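Local coordinates for protein aminoglycoside 6-adenylyltransferase (Bacillus subtilis, PDB 2PBE) that adenylates streptomycin and streptidine at the O-6 position, using ATP or GTP, and so confers bacterial resistance to streptomycin, at residues F13-T27 against Y45-F57. Numbering follows the deposited sequence.
Sequences FLDFALNDERIRLVT and YDISYFVTDVESF
The guanidinium of Arg22 lies flat on one face of the Phe57 ring, its CZ 3.6 Å from the ring centroid and the two planes 19° apart, a stacked cation-pi pair. The edge of the guanidinium is held from two sides: NH1 makes a salt bridge with Asp20, meeting the syn lone pair of OD1, while Arg22 NH2 donates to Ser56 OG at 3.2 Å, both partners near the guanidinium plane. The chain of Arg22 bends at chi2 and chi3 to bring the group back over the ring, and these in-plane bonds restrict its rotation there.

Over one face of the Tyr49 ring sits Ile23 CD1, in a CH-pi contact 3.8 Å from the ring centroid; Val26 CG2 and Ala17 CB approach obliquely. At the phenol end, Tyr49 OH donates to Phe13 O at 2.8 Å, a carbonyl that also accepts from Ala17 N within the helix, and Phe16 brings its ring edge to the same hydroxyl. The Phe13 side chain, its CG anti to the carbonyl carbon (chi1 -54°), reaches toward strand 45-51, where its ring makes an offset edge-to-face pair with Tyr45, planes at 73°, and packs CD2 against Ile47 CG1.

The backbones of strands 23-27 and 45-51 pair antiparallel. Thr27 and Ser48 exchange two backbone bonds, and Phe50 N donates to Leu25 O at 2.8 Å. Phe50 O takes Arg24 N at 2.9 Å and, more weakly, Leu25 N, which makes a classic beta bulge. On the sheet face away from helix 13-19, Leu25 CD1 packs on Phe50 CD2, and Tyr115 meets the Phe50 ring edge-to-face. The whole is a helix laid on adjacent antiparallel strands in the mixed sheet, consistent with the nucleotidyltransferase fold of this family.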
ATOM      1  N   PHE A  13      12.789   4.029   0.191  1.00 32.13           N
ATOM      2  CA  PHE A  13      12.559   4.335  -1.209  1.00 33.35           C
ATOM      3  C   PHE A  13      11.140   4.814  -1.494  1.00 33.31           C
ATOM      4  O   PHE A  13      10.931   5.759  -2.260  1.00 32.18           O
ATOM      5  CB  PHE A  13      12.840   3.113  -2.081  1.00 34.40           C
ATOM      6  CG  PHE A  13      14.204   2.503  -1.892  1.00 36.12           C
ATOM      7  CD1 PHE A  13      15.324   3.289  -1.544  1.00 37.01           C
ATOM      8  CD2 PHE A  13      14.387   1.124  -2.124  1.00 36.71           C
ATOM      9  CE1 PHE A  13      16.617   2.702  -1.426  1.00 37.73           C
ATOM     10  CE2 PHE A  13      15.665   0.514  -2.015  1.00 37.64           C
ATOM     11  CZ  PHE A  13      16.786   1.303  -1.666  1.00 38.07           C
ATOM     12  N   LEU A  14      10.172   4.148  -0.882  1.00 33.70           N
ATOM     13  CA  LEU A  14       8.775   4.502  -1.071  1.00 33.94           C
ATOM     14  C   LEU A  14       8.514   5.877  -0.455  1.00 34.26           C
ATOM     15  O   LEU A  14       7.872   6.745  -1.054  1.00 34.70           O
ATOM     16  CB  LEU A  14       7.904   3.439  -0.394  1.00 34.85           C
ATOM     17  CG  LEU A  14       6.412   3.235  -0.652  1.00 35.65           C
ATOM     18  CD1 LEU A  14       5.598   4.293   0.057  1.00 36.59           C
ATOM     19  CD2 LEU A  14       6.164   3.231  -2.161  1.00 37.75           C
ATOM     20  N   ASP A  15       9.045   6.070   0.746  1.00 34.20           N
ATOM     21  CA  ASP A  15       8.868   7.323   1.464  1.00 34.69           C
ATOM     22  C   ASP A  15       9.486   8.486   0.702  1.00 31.77           C
ATOM     23  O   ASP A  15       8.926   9.586   0.645  1.00 31.15           O
ATOM     24  CB  ASP A  15       9.509   7.222   2.841  1.00 38.82           C
ATOM     25  CG  ASP A  15       9.006   8.278   3.780  1.00 42.32           C
ATOM     26  OD1 ASP A  15       7.810   8.199   4.143  1.00 47.34           O
ATOM     27  OD2 ASP A  15       9.799   9.179   4.149  1.00 43.41           O
ATOM     28  N   PHE A  16      10.635   8.229   0.102  1.00 29.20           N
ATOM     29  CA  PHE A  16      11.308   9.262  -0.660  1.00 28.13           C
ATOM     30  C   PHE A  16      10.421   9.738  -1.797  1.00 29.12           C
ATOM     31  O   PHE A  16      10.139  10.937  -1.925  1.00 31.15           O
ATOM     32  CB  PHE A  16      12.610   8.743  -1.248  1.00 27.30           C
ATOM     33  CG  PHE A  16      13.351   9.778  -2.026  1.00 27.41           C
ATOM     34  CD1 PHE A  16      13.874  10.923  -1.377  1.00 26.96           C
ATOM     35  CD2 PHE A  16      13.509   9.647  -3.409  1.00 26.96           C
ATOM     36  CE1 PHE A  16      14.547  11.941  -2.100  1.00 25.95           C
ATOM     37  CE2 PHE A  16      14.183  10.653  -4.163  1.00 28.40           C
ATOM     38  CZ  PHE A  16      14.702  11.800  -3.511  1.00 26.35           C
ATOM     39  N   ALA A  17       9.978   8.786  -2.613  1.00 28.35           N
ATOM     40  CA  ALA A  17       9.137   9.069  -3.762  1.00 27.24           C
ATOM     41  C   ALA A  17       7.887   9.843  -3.377  1.00 27.34           C
ATOM     42  O   ALA A  17       7.548  10.835  -4.027  1.00 27.50           O
ATOM     43  CB  ALA A  17       8.752   7.786  -4.441  1.00 26.22           C
ATOM     44  N   LEU A  18       7.223   9.391  -2.312  1.00 27.43           N
ATOM     45  CA  LEU A  18       6.004  10.021  -1.822  1.00 27.24           C
ATOM     46  C   LEU A  18       6.131  11.521  -1.606  1.00 28.27           C
ATOM     47  O   LEU A  18       5.236  12.288  -1.957  1.00 29.56           O
ATOM     48  CB  LEU A  18       5.559   9.391  -0.500  1.00 25.32           C
ATOM     49  CG  LEU A  18       4.791   8.064  -0.502  1.00 25.59           C
ATOM     50  CD1 LEU A  18       4.621   7.557   0.922  1.00 24.16           C
ATOM     51  CD2 LEU A  18       3.438   8.261  -1.147  1.00 23.34           C
ATOM     52  N   ASN A  19       7.249  11.933  -1.021  1.00 27.83           N
ATOM     53  CA  ASN A  19       7.453  13.340  -0.722  1.00 27.76           C
ATOM     54  C   ASN A  19       8.063  14.155  -1.830  1.00 28.90           C
ATOM     55  O   ASN A  19       8.003  15.379  -1.785  1.00 31.74           O
ATOM     56  CB  ASN A  19       8.307  13.484   0.527  1.00 26.86           C
ATOM     57  CG  ASN A  19       7.712  12.779   1.712  1.00 24.59           C
ATOM     58  OD1 ASN A  19       6.507  12.838   1.938  1.00 23.86           O
ATOM     59  ND2 ASN A  19       8.553  12.117   2.491  1.00 25.02           N
ATOM     60  N   ASP A  20       8.640  13.497  -2.829  1.00 29.71           N
ATOM     61  CA  ASP A  20       9.246  14.243  -3.917  1.00 29.35           C
ATOM     62  C   ASP A  20       8.294  14.485  -5.085  1.00 29.67           C
ATOM     63  O   ASP A  20       7.805  13.551  -5.725  1.00 28.91           O
ATOM     64  CB  ASP A  20      10.515  13.557  -4.392  1.00 29.61           C
ATOM     65  CG  ASP A  20      11.470  14.529  -5.026  1.00 31.56           C
ATOM     66  OD1 ASP A  20      12.625  14.660  -4.568  1.00 32.27           O
ATOM     67  OD2 ASP A  20      11.047  15.184  -5.989  1.00 32.42           O
ATOM     68  N   GLU A  21       8.048  15.766  -5.344  1.00 30.78           N
ATOM     69  CA  GLU A  21       7.146  16.215  -6.397  1.00 32.19           C
ATOM     70  C   GLU A  21       7.571  15.872  -7.817  1.00 32.83           C
ATOM     71  O   GLU A  21       6.732  15.854  -8.714  1.00 34.41           O
ATOM     72  CB  GLU A  21       6.902  17.725  -6.269  1.00 33.43           C
ATOM     73  CG  GLU A  21       5.973  18.080  -5.083  1.00 36.69           C
ATOM     74  CD  GLU A  21       5.506  19.525  -5.068  1.00 37.33           C
ATOM     75  OE1 GLU A  21       5.128  20.032  -6.145  1.00 40.96           O
ATOM     76  OE2 GLU A  21       5.493  20.150  -3.981  1.00 38.61           O
ATOM     77  N   ARG A  22       8.858  15.603  -8.048  1.00 31.38           N
ATOM     78  CA  ARG A  22       9.287  15.247  -9.398  1.00 30.38           C
ATOM     79  C   ARG A  22       8.984  13.771  -9.661  1.00 30.31           C
ATOM     80  O   ARG A  22       8.811  13.367 -10.816  1.00 31.03           O
ATOM     81  CB  ARG A  22      10.791  15.479  -9.613  1.00 29.95           C
ATOM     82  CG  ARG A  22      11.314  16.856  -9.267  1.00 27.87           C
ATOM     83  CD  ARG A  22      12.230  16.743  -8.072  1.00 30.08           C
ATOM     84  NE  ARG A  22      13.625  17.054  -8.347  1.00 30.87           N
ATOM     85  CZ  ARG A  22      14.627  16.769  -7.523  1.00 31.12           C
ATOM     86  NH1 ARG A  22      14.395  16.151  -6.365  1.00 27.50           N
ATOM     87  NH2 ARG A  22      15.872  17.130  -7.847  1.00 30.78           N
ATOM     88  N   ILE A  23       8.920  12.967  -8.604  1.00 29.08           N
ATOM     89  CA  ILE A  23       8.653  11.545  -8.781  1.00 29.05           C
ATOM     90  C   ILE A  23       7.158  11.286  -8.882  1.00 28.95           C
ATOM     91  O   ILE A  23       6.410  11.517  -7.936  1.00 27.23           O
ATOM     92  CB  ILE A  23       9.256  10.707  -7.646  1.00 28.09           C
ATOM     93  CG1 ILE A  23      10.760  10.983  -7.548  1.00 26.71           C
ATOM     94  CG2 ILE A  23       9.067   9.220  -7.936  1.00 27.31           C
ATOM     95  CD1 ILE A  23      11.411  10.347  -6.351  1.00 26.29           C
ATOM     96  N   ARG A  24       6.748  10.792 -10.046  1.00 29.83           N
ATOM     97  CA  ARG A  24       5.345  10.506 -10.339  1.00 29.96           C
ATOM     98  C   ARG A  24       4.998   9.021 -10.323  1.00 29.95           C
ATOM     99  O   ARG A  24       3.898   8.644  -9.958  1.00 31.44           O
ATOM    100  CB  ARG A  24       4.994  11.103 -11.701  1.00 28.20           C
ATOM    101  CG  ARG A  24       5.154  12.621 -11.761  1.00 27.41           C
ATOM    102  CD  ARG A  24       3.976  13.311 -11.109  1.00 26.99           C
ATOM    103  NE  ARG A  24       4.336  14.013  -9.888  1.00 25.70           N
ATOM    104  CZ  ARG A  24       3.453  14.384  -8.973  1.00 28.48           C
ATOM    105  NH1 ARG A  24       2.161  14.116  -9.145  1.00 26.88           N
ATOM    106  NH2 ARG A  24       3.853  15.025  -7.877  1.00 30.06           N
ATOM    107  N   LEU A  25       5.944   8.179 -10.701  1.00 31.16           N
ATOM    108  CA  LEU A  25       5.717   6.738 -10.762  1.00 31.89           C
ATOM    109  C   LEU A  25       6.929   5.987 -10.181  1.00 32.21           C
ATOM    110  O   LEU A  25       8.067   6.438 -10.309  1.00 33.06           O
ATOM    111  CB  LEU A  25       5.479   6.341 -12.226  1.00 33.38           C
ATOM    112  CG  LEU A  25       4.798   5.032 -12.655  1.00 36.65           C
ATOM    113  CD1 LEU A  25       5.699   3.844 -12.372  1.00 39.08           C
ATOM    114  CD2 LEU A  25       3.477   4.873 -11.928  1.00 38.52           C
ATOM    115  N   VAL A  26       6.679   4.857  -9.524  1.00 32.05           N
ATOM    116  CA  VAL A  26       7.737   4.046  -8.930  1.00 31.22           C
ATOM    117  C   VAL A  26       7.522   2.588  -9.279  1.00 32.75           C
ATOM    118  O   VAL A  26       6.422   2.061  -9.110  1.00 33.14           O
ATOM    119  CB  VAL A  26       7.755   4.190  -7.399  1.00 30.14           C
ATOM    120  CG1 VAL A  26       8.855   3.331  -6.804  1.00 27.55           C
ATOM    121  CG2 VAL A  26       7.968   5.636  -7.021  1.00 30.51           C
ATOM    122  N   THR A  27       8.588   1.933  -9.729  1.00 34.78           N
ATOM    123  CA  THR A  27       8.519   0.530 -10.123  1.00 37.12           C
ATOM    124  C   THR A  27       9.618  -0.278  -9.486  1.00 39.39           C
ATOM    125  O   THR A  27      10.675   0.262  -9.172  1.00 40.77           O
ATOM    126  CB  THR A  27       8.670   0.387 -11.621  1.00 37.07           C
ATOM    127  OG1 THR A  27       7.709   1.218 -12.272  1.00 40.07           O
ATOM    128  CG2 THR A  27       8.453  -1.036 -12.041  1.00 39.66           C
ATOM    129  N   TYR A  45      18.408  -4.277  -4.467  1.00 59.55           N
ATOM    130  CA  TYR A  45      17.189  -3.551  -4.781  1.00 54.54           C
ATOM    131  C   TYR A  45      17.212  -2.901  -6.149  1.00 51.33           C
ATOM    132  O   TYR A  45      18.156  -2.206  -6.526  1.00 50.14           O
ATOM    133  CB  TYR A  45      16.932  -2.511  -3.708  1.00 53.77           C
ATOM    134  CG  TYR A  45      16.762  -3.153  -2.353  1.00 53.24           C
ATOM    135  CD1 TYR A  45      15.530  -3.752  -1.992  1.00 53.27           C
ATOM    136  CD2 TYR A  45      17.847  -3.222  -1.435  1.00 53.53           C
ATOM    137  CE1 TYR A  45      15.370  -4.411  -0.731  1.00 54.12           C
ATOM    138  CE2 TYR A  45      17.709  -3.884  -0.168  1.00 53.42           C
ATOM    139  CZ  TYR A  45      16.460  -4.476   0.174  1.00 54.17           C
ATOM    140  OH  TYR A  45      16.303  -5.141   1.378  1.00 54.02           O
ATOM    141  N   ASP A  46      16.159  -3.179  -6.903  1.00 49.13           N
ATOM    142  CA  ASP A  46      15.989  -2.636  -8.249  1.00 47.40           C
ATOM    143  C   ASP A  46      14.810  -1.704  -8.287  1.00 44.54           C
ATOM    144  O   ASP A  46      13.675  -2.137  -8.353  1.00 44.76           O
ATOM    145  CB  ASP A  46      15.750  -3.753  -9.249  1.00 50.58           C
ATOM    146  CG  ASP A  46      16.986  -4.080 -10.064  1.00 53.71           C
ATOM    147  OD1 ASP A  46      17.256  -3.329 -11.031  1.00 56.29           O
ATOM    148  OD2 ASP A  46      17.690  -5.076  -9.734  1.00 54.07           O
ATOM    149  N   ILE A  47      15.094  -0.416  -8.214  1.00 40.69           N
ATOM    150  CA  ILE A  47      14.064   0.596  -8.187  1.00 37.17           C
ATOM    151  C   ILE A  47      14.131   1.525  -9.382  1.00 35.80           C
ATOM    152  O   ILE A  47      15.209   1.806  -9.892  1.00 37.58           O
ATOM    153  CB  ILE A  47      14.211   1.444  -6.920  1.00 36.86           C
ATOM    154  CG1 ILE A  47      14.357   0.526  -5.701  1.00 36.23           C
ATOM    155  CG2 ILE A  47      13.019   2.381  -6.765  1.00 36.03           C
ATOM    156  CD1 ILE A  47      13.156  -0.384  -5.423  1.00 37.30           C
ATOM    157  N   SER A  48      12.973   1.999  -9.824  1.00 33.24           N
ATOM    158  CA  SER A  48      12.893   2.934 -10.942  1.00 31.09           C
ATOM    159  C   SER A  48      11.919   4.046 -10.581  1.00 29.84           C
ATOM    160  O   SER A  48      10.767   3.778 -10.220  1.00 29.30           O
ATOM    161  CB  SER A  48      12.374   2.247 -12.212  1.00 31.19           C
ATOM    162  OG  SER A  48      13.284   1.301 -12.719  1.00 31.33           O
ATOM    163  N   TYR A  49      12.382   5.286 -10.676  1.00 27.91           N
ATOM    164  CA  TYR A  49      11.544   6.451 -10.405  1.00 25.56           C
ATOM    165  C   TYR A  49      11.269   7.167 -11.716  1.00 25.87           C
ATOM    166  O   TYR A  49      12.202   7.590 -12.401  1.00 25.98           O
ATOM    167  CB  TYR A  49      12.247   7.459  -9.488  1.00 24.35           C
ATOM    168  CG  TYR A  49      12.518   7.044  -8.055  1.00 23.16           C
ATOM    169  CD1 TYR A  49      11.588   6.250  -7.331  1.00 22.82           C
ATOM    170  CD2 TYR A  49      13.653   7.554  -7.370  1.00 21.36           C
ATOM    171  CE1 TYR A  49      11.784   5.983  -5.944  1.00 23.04           C
ATOM    172  CE2 TYR A  49      13.859   7.295  -5.990  1.00 22.32           C
ATOM    173  CZ  TYR A  49      12.920   6.512  -5.279  1.00 23.88           C
ATOM    174  OH  TYR A  49      13.106   6.283  -3.922  1.00 26.20           O
ATOM    175  N   PHE A  50       9.995   7.296 -12.078  1.00 25.65           N
ATOM    176  CA  PHE A  50       9.647   8.008 -13.309  1.00 25.95           C
ATOM    177  C   PHE A  50       9.453   9.424 -12.833  1.00 26.59           C
ATOM    178  O   PHE A  50       8.576   9.684 -12.004  1.00 28.77           O
ATOM    179  CB  PHE A  50       8.378   7.437 -13.922  1.00 27.10           C
ATOM    180  CG  PHE A  50       8.580   6.112 -14.558  1.00 29.44           C
ATOM    181  CD1 PHE A  50       8.737   6.007 -15.943  1.00 31.95           C
ATOM    182  CD2 PHE A  50       8.697   4.957 -13.770  1.00 31.00           C
ATOM    183  CE1 PHE A  50       9.022   4.756 -16.553  1.00 31.97           C
ATOM    184  CE2 PHE A  50       8.985   3.691 -14.358  1.00 31.43           C
ATOM    185  CZ  PHE A  50       9.148   3.596 -15.758  1.00 31.64           C
ATOM    186  N   VAL A  51      10.269  10.327 -13.350  1.00 25.75           N
ATOM    187  CA  VAL A  51      10.243  11.705 -12.912  1.00 27.85           C
ATOM    188  C   VAL A  51       9.905  12.733 -13.983  1.00 30.34           C
ATOM    189  O   VAL A  51       9.893  12.438 -15.169  1.00 30.91           O
ATOM    190  CB  VAL A  51      11.604  12.068 -12.278  1.00 27.69           C
ATOM    191  CG1 VAL A  51      11.994  11.005 -11.278  1.00 26.15           C
ATOM    192  CG2 VAL A  51      12.683  12.178 -13.352  1.00 24.86           C
ATOM    193  N   THR A  52       9.650  13.954 -13.541  1.00 32.40           N
ATOM    194  CA  THR A  52       9.328  15.027 -14.466  1.00 35.17           C
ATOM    195  C   THR A  52      10.619  15.619 -15.052  1.00 38.11           C
ATOM    196  O   THR A  52      10.756  15.709 -16.282  1.00 40.64           O
ATOM    197  CB  THR A  52       8.525  16.139 -13.758  1.00 33.79           C
ATOM    198  OG1 THR A  52       9.214  16.532 -12.566  1.00 32.85           O
ATOM    199  CG2 THR A  52       7.135  15.653 -13.408  1.00 32.09           C
ATOM    200  N   ASP A  53      11.557  15.992 -14.176  1.00 39.26           N
ATOM    201  CA  ASP A  53      12.832  16.593 -14.579  1.00 39.44           C
ATOM    202  C   ASP A  53      14.033  15.735 -14.236  1.00 38.54           C
ATOM    203  O   ASP A  53      14.556  15.795 -13.123  1.00 38.12           O
ATOM    204  CB  ASP A  53      13.012  17.941 -13.896  1.00 42.14           C
ATOM    205  CG  ASP A  53      14.162  18.751 -14.484  1.00 44.79           C
ATOM    206  OD1 ASP A  53      15.100  18.172 -15.088  1.00 45.41           O
ATOM    207  OD2 ASP A  53      14.129  19.992 -14.321  1.00 47.11           O
ATOM    208  N   VAL A  54      14.503  14.978 -15.208  1.00 38.53           N
ATOM    209  CA  VAL A  54      15.646  14.126 -14.966  1.00 40.25           C
ATOM    210  C   VAL A  54      16.901  14.946 -14.625  1.00 40.85           C
ATOM    211  O   VAL A  54      17.612  14.621 -13.667  1.00 40.50           O
ATOM    212  CB  VAL A  54      15.852  13.161 -16.180  1.00 40.69           C
ATOM    213  CG1 VAL A  54      15.962  13.991 -17.482  1.00 44.41           C
ATOM    214  CG2 VAL A  54      17.032  12.268 -15.949  1.00 40.46           C
ATOM    215  N   GLU A  55      17.150  16.024 -15.380  1.00 42.69           N
ATOM    216  CA  GLU A  55      18.321  16.892 -15.151  1.00 42.76           C
ATOM    217  C   GLU A  55      18.368  17.490 -13.731  1.00 42.56           C
ATOM    218  O   GLU A  55      19.455  17.789 -13.197  1.00 41.74           O
ATOM    219  CB  GLU A  55      18.340  18.029 -16.176  1.00 44.39           C
ATOM    220  CG  GLU A  55      18.558  17.579 -17.620  1.00 47.36           C
ATOM    221  CD  GLU A  55      19.844  16.749 -17.796  1.00 49.38           C
ATOM    222  OE1 GLU A  55      19.743  15.592 -18.270  1.00 50.75           O
ATOM    223  OE2 GLU A  55      20.952  17.247 -17.465  1.00 48.43           O
ATOM    224  N   SER A  56      17.184  17.670 -13.142  1.00 42.38           N
ATOM    225  CA  SER A  56      17.049  18.234 -11.801  1.00 41.89           C
ATOM    226  C   SER A  56      17.837  17.405 -10.800  1.00 41.59           C
ATOM    227  O   SER A  56      18.574  17.920  -9.947  1.00 43.23           O
ATOM    228  CB  SER A  56      15.569  18.253 -11.405  1.00 41.85           C
ATOM    229  OG  SER A  56      15.359  19.093 -10.288  1.00 43.10           O
ATOM    230  N   PHE A  57      17.678  16.100 -10.917  1.00 39.55           N
ATOM    231  CA  PHE A  57      18.358  15.185 -10.029  1.00 38.16           C
ATOM    232  C   PHE A  57      19.844  15.201 -10.302  1.00 38.67           C
ATOM    233  O   PHE A  57      20.654  15.015  -9.405  1.00 38.37           O
ATOM    234  CB  PHE A  57      17.788  13.787 -10.218  1.00 36.31           C
ATOM    235  CG  PHE A  57      16.392  13.637  -9.696  1.00 35.32           C
ATOM    236  CD1 PHE A  57      16.168  13.379  -8.330  1.00 34.25           C
ATOM    237  CD2 PHE A  57      15.290  13.811 -10.549  1.00 34.65           C
ATOM    238  CE1 PHE A  57      14.857  13.303  -7.804  1.00 34.39           C
ATOM    239  CE2 PHE A  57      13.966  13.741 -10.045  1.00 35.43           C
ATOM    240  CZ  PHE A  57      13.744  13.490  -8.669  1.00 35.48           C
TER